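Local coordinates for protein glutathione S-transferase 2 (Heligmosomoides polygyrus, PDB 1TW9) that probably catalyses the conjugation of glutathione to electrophilic halide compounds, as a dimeric sigma-family glutathione transferase, at residues Val124-Arg129 with Val171-Glu176. Numbering follows the deposited sequence.
Sequences VLLPAR and VPEYIE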
ATOM      1  N   VAL A 124      -2.519 -24.113  -3.734  1.00 34.05           N
ATOM      2  CA  VAL A 124      -2.300 -22.673  -3.757  1.00 33.51           C
ATOM      3  C   VAL A 124      -1.215 -22.226  -2.769  1.00 32.54           C
ATOM      4  O   VAL A 124      -0.309 -21.479  -3.154  1.00 32.24           O
ATOM      5  CB  VAL A 124      -3.637 -21.842  -3.605  1.00 33.59           C
ATOM      6  CG1 VAL A 124      -4.835 -22.580  -4.201  1.00 33.63           C
ATOM      7  CG2 VAL A 124      -3.910 -21.430  -2.169  1.00 33.98           C
ATOM      8  N   LEU A 125      -1.277 -22.696  -1.525  1.00 30.91           N
ATOM      9  CA  LEU A 125      -0.395 -22.168  -0.478  1.00 31.36           C
ATOM     10  C   LEU A 125       1.073 -22.357  -0.850  1.00 30.96           C
ATOM     11  O   LEU A 125       1.854 -21.400  -0.904  1.00 29.79           O
ATOM     12  CB  LEU A 125      -0.660 -22.880   0.852  1.00 30.91           C
ATOM     13  CG  LEU A 125      -0.362 -22.159   2.153  1.00 30.98           C
ATOM     14  CD1 LEU A 125       0.312 -23.102   3.141  1.00 29.97           C
ATOM     15  CD2 LEU A 125       0.403 -20.895   1.975  1.00 27.58           C
ATOM     16  N   LEU A 126       1.452 -23.607  -1.080  1.00 32.00           N
ATOM     17  CA  LEU A 126       2.863 -23.964  -1.244  1.00 32.90           C
ATOM     18  C   LEU A 126       3.492 -23.358  -2.515  1.00 33.85           C
ATOM     19  O   LEU A 126       4.591 -22.817  -2.422  1.00 34.18           O
ATOM     20  CB  LEU A 126       3.084 -25.480  -1.081  1.00 33.76           C
ATOM     21  CG  LEU A 126       2.736 -25.960   0.357  1.00 33.92           C
ATOM     22  CD1 LEU A 126       2.858 -27.458   0.479  1.00 36.90           C
ATOM     23  CD2 LEU A 126       3.547 -25.278   1.507  1.00 35.26           C
ATOM     24  N   PRO A 127       2.832 -23.409  -3.680  1.00 33.74           N
ATOM     25  CA  PRO A 127       3.286 -22.639  -4.869  1.00 33.95           C
ATOM     26  C   PRO A 127       3.442 -21.140  -4.640  1.00 34.86           C
ATOM     27  O   PRO A 127       4.443 -20.519  -5.074  1.00 35.95           O
ATOM     28  CB  PRO A 127       2.144 -22.840  -5.872  1.00 33.94           C
ATOM     29  CG  PRO A 127       1.507 -24.096  -5.470  1.00 33.66           C
ATOM     30  CD  PRO A 127       1.673 -24.266  -3.989  1.00 34.20           C
ATOM     31  N   ALA A 128       2.429 -20.560  -3.985  1.00 34.92           N
ATOM     32  CA  ALA A 128       2.434 -19.130  -3.705  1.00 33.56           C
ATOM     33  C   ALA A 128       3.599 -18.836  -2.841  1.00 34.60           C
ATOM     34  O   ALA A 128       4.312 -17.832  -3.088  1.00 33.04           O
ATOM     35  CB  ALA A 128       1.138 -18.705  -3.036  1.00 34.64           C
ATOM     36  N   ARG A 129       3.814 -19.671  -1.819  1.00 32.99           N
ATOM     37  CA  ARG A 129       4.870 -19.338  -0.899  1.00 33.93           C
ATOM     38  C   ARG A 129       6.253 -19.563  -1.493  1.00 32.91           C
ATOM     39  O   ARG A 129       7.165 -18.804  -1.208  1.00 31.66           O
ATOM     40  CB  ARG A 129       4.633 -19.980   0.472  1.00 35.61           C
ATOM     41  CG  ARG A 129       4.994 -21.372   0.596  1.00 32.38           C
ATOM     42  CD  ARG A 129       6.502 -21.643   0.676  1.00 34.69           C
ATOM     43  NE  ARG A 129       6.789 -22.910   1.368  1.00 36.11           N
ATOM     44  CZ  ARG A 129       6.901 -24.087   0.810  1.00 32.80           C
ATOM     45  NH1 ARG A 129       6.639 -24.297  -0.469  1.00 37.05           N
ATOM     46  NH2 ARG A 129       7.207 -25.133   1.564  1.00 36.40           N
ATOM     47  N   VAL A 171       0.817 -25.150   8.917  1.00 32.58           N
ATOM     48  CA  VAL A 171       1.408 -26.009   7.928  1.00 31.94           C
ATOM     49  C   VAL A 171       2.907 -26.054   8.179  1.00 32.04           C
ATOM     50  O   VAL A 171       3.649 -25.205   7.622  1.00 28.61           O
ATOM     51  CB  VAL A 171       1.122 -25.455   6.541  1.00 32.67           C
ATOM     52  CG1 VAL A 171       1.803 -26.283   5.451  1.00 30.98           C
ATOM     53  CG2 VAL A 171      -0.429 -25.389   6.302  1.00 31.94           C
ATOM     54  N   PRO A 172       3.369 -26.997   9.022  1.00 32.06           N
ATOM     55  CA  PRO A 172       4.801 -27.096   9.363  1.00 33.11           C
ATOM     56  C   PRO A 172       5.749 -27.042   8.172  1.00 33.35           C
ATOM     57  O   PRO A 172       6.831 -26.441   8.299  1.00 35.56           O
ATOM     58  CB  PRO A 172       4.897 -28.445  10.059  1.00 33.47           C
ATOM     59  CG  PRO A 172       3.605 -28.592  10.722  1.00 33.56           C
ATOM     60  CD  PRO A 172       2.579 -27.984   9.780  1.00 32.89           C
ATOM     61  N   GLU A 173       5.368 -27.619   7.025  1.00 33.49           N
ATOM     62  CA  GLU A 173       6.240 -27.657   5.853  1.00 34.33           C
ATOM     63  C   GLU A 173       6.404 -26.282   5.176  1.00 32.16           C
ATOM     64  O   GLU A 173       7.180 -26.116   4.265  1.00 30.36           O
ATOM     65  CB  GLU A 173       5.897 -28.822   4.873  1.00 36.04           C
ATOM     66  CG  GLU A 173       4.910 -28.605   3.728  1.00 39.47           C
ATOM     67  CD  GLU A 173       4.789 -29.838   2.791  1.00 40.89           C
ATOM     68  OE1 GLU A 173       3.895 -30.699   3.045  1.00 49.82           O
ATOM     69  OE2 GLU A 173       5.565 -29.983   1.784  1.00 49.31           O
ATOM     70  N   TYR A 174       5.661 -25.278   5.623  1.00 31.67           N
ATOM     71  CA  TYR A 174       5.714 -23.944   4.996  1.00 32.17           C
ATOM     72  C   TYR A 174       7.126 -23.398   4.875  1.00 31.20           C
ATOM     73  O   TYR A 174       7.473 -22.766   3.901  1.00 31.44           O
ATOM     74  CB  TYR A 174       4.814 -22.999   5.768  1.00 32.25           C
ATOM     75  CG  TYR A 174       4.706 -21.584   5.207  1.00 32.06           C
ATOM     76  CD1 TYR A 174       3.763 -21.259   4.269  1.00 34.19           C
ATOM     77  CD2 TYR A 174       5.527 -20.590   5.653  1.00 29.06           C
ATOM     78  CE1 TYR A 174       3.690 -19.972   3.750  1.00 33.59           C
ATOM     79  CE2 TYR A 174       5.449 -19.315   5.175  1.00 29.65           C
ATOM     80  CZ  TYR A 174       4.546 -19.022   4.185  1.00 31.54           C
ATOM     81  OH  TYR A 174       4.445 -17.768   3.632  1.00 31.09           O
ATOM     82  N   ILE A 175       7.913 -23.616   5.918  1.00 30.45           N
ATOM     83  CA  ILE A 175       9.228 -23.086   6.029  1.00 30.96           C
ATOM     84  C   ILE A 175      10.353 -23.976   5.494  1.00 29.53           C
ATOM     85  O   ILE A 175      11.536 -23.558   5.425  1.00 29.91           O
ATOM     86  CB  ILE A 175       9.391 -22.742   7.538  1.00 32.33           C
ATOM     87  CG1 ILE A 175      10.249 -21.523   7.675  1.00 40.81           C
ATOM     88  CG2 ILE A 175       9.692 -23.912   8.372  1.00 33.89           C
ATOM     89  CD1 ILE A 175       9.803 -20.377   6.789  1.00 43.77           C
ATOM     90  N   GLU A 176       9.975 -25.159   5.048  1.00 28.16           N
ATOM     91  CA  GLU A 176      10.959 -26.070   4.541  1.00 28.74           C
ATOM     92  C   GLU A 176      11.449 -25.492   3.219  1.00 29.25           C
ATOM     93  O   GLU A 176      10.634 -25.093   2.360  1.00 31.45           O
ATOM     94  CB  GLU A 176      10.389 -27.473   4.387  1.00 28.78           C
ATOM     95  CG  GLU A 176      10.067 -28.155   5.701  1.00 27.01           C
ATOM     96  CD  GLU A 176       9.540 -29.575   5.566  1.00 28.40           C
ATOM     97  OE1 GLU A 176       9.561 -30.110   4.429  1.00 31.41           O
ATOM     98  OE2 GLU A 176       9.170 -30.199   6.603  1.00 26.88           O
TER
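Arg129 reaches from helix 119-142 to two backbone carbonyls of the 171-176 loop. Its NE gives Tyr174 O a short, nearly straight bond of 2.6 Å (167°), with the oxygen in the guanidinium plane. NH2 meets Glu173 O at 2.9 Å along a more bent path. Glu176 N also bonds Glu173 O, from the opposite face of its carbonyl plane. NH1 turns back to Leu126 O on its own helix, and Leu126 CD2 sits over the guanidinium centre. Replacing Arg129 by alanine would probably leave Tyr174 O and Glu173 O without their arginine donors and open a gap beside the tyrosine ring.

The tight part lies around that ring. Tyr174 holds its CG opposite the backbone N (chi1 -177°), and its side chain slides past the arginine chain in the opposite direction, with Arg129 CD over one ring face and CB 3.4 Å from Tyr174 CE1. Leu125 CD2 meets the ring edge, 3.8 Å from Tyr174 CE1. Tyr174 OH bonds Tyr98 OH.

The outer side is looser. There Leu126 CD1 touches Glu173 CD at 3.8 Å, and Glu173 OE1 pairs with Lys121. Glu176, toward solvent, adds little.

The arrangement pins an interhelical loop to a neighbouring helix within the all-helical C-terminal domain of the glutathione transferase fold.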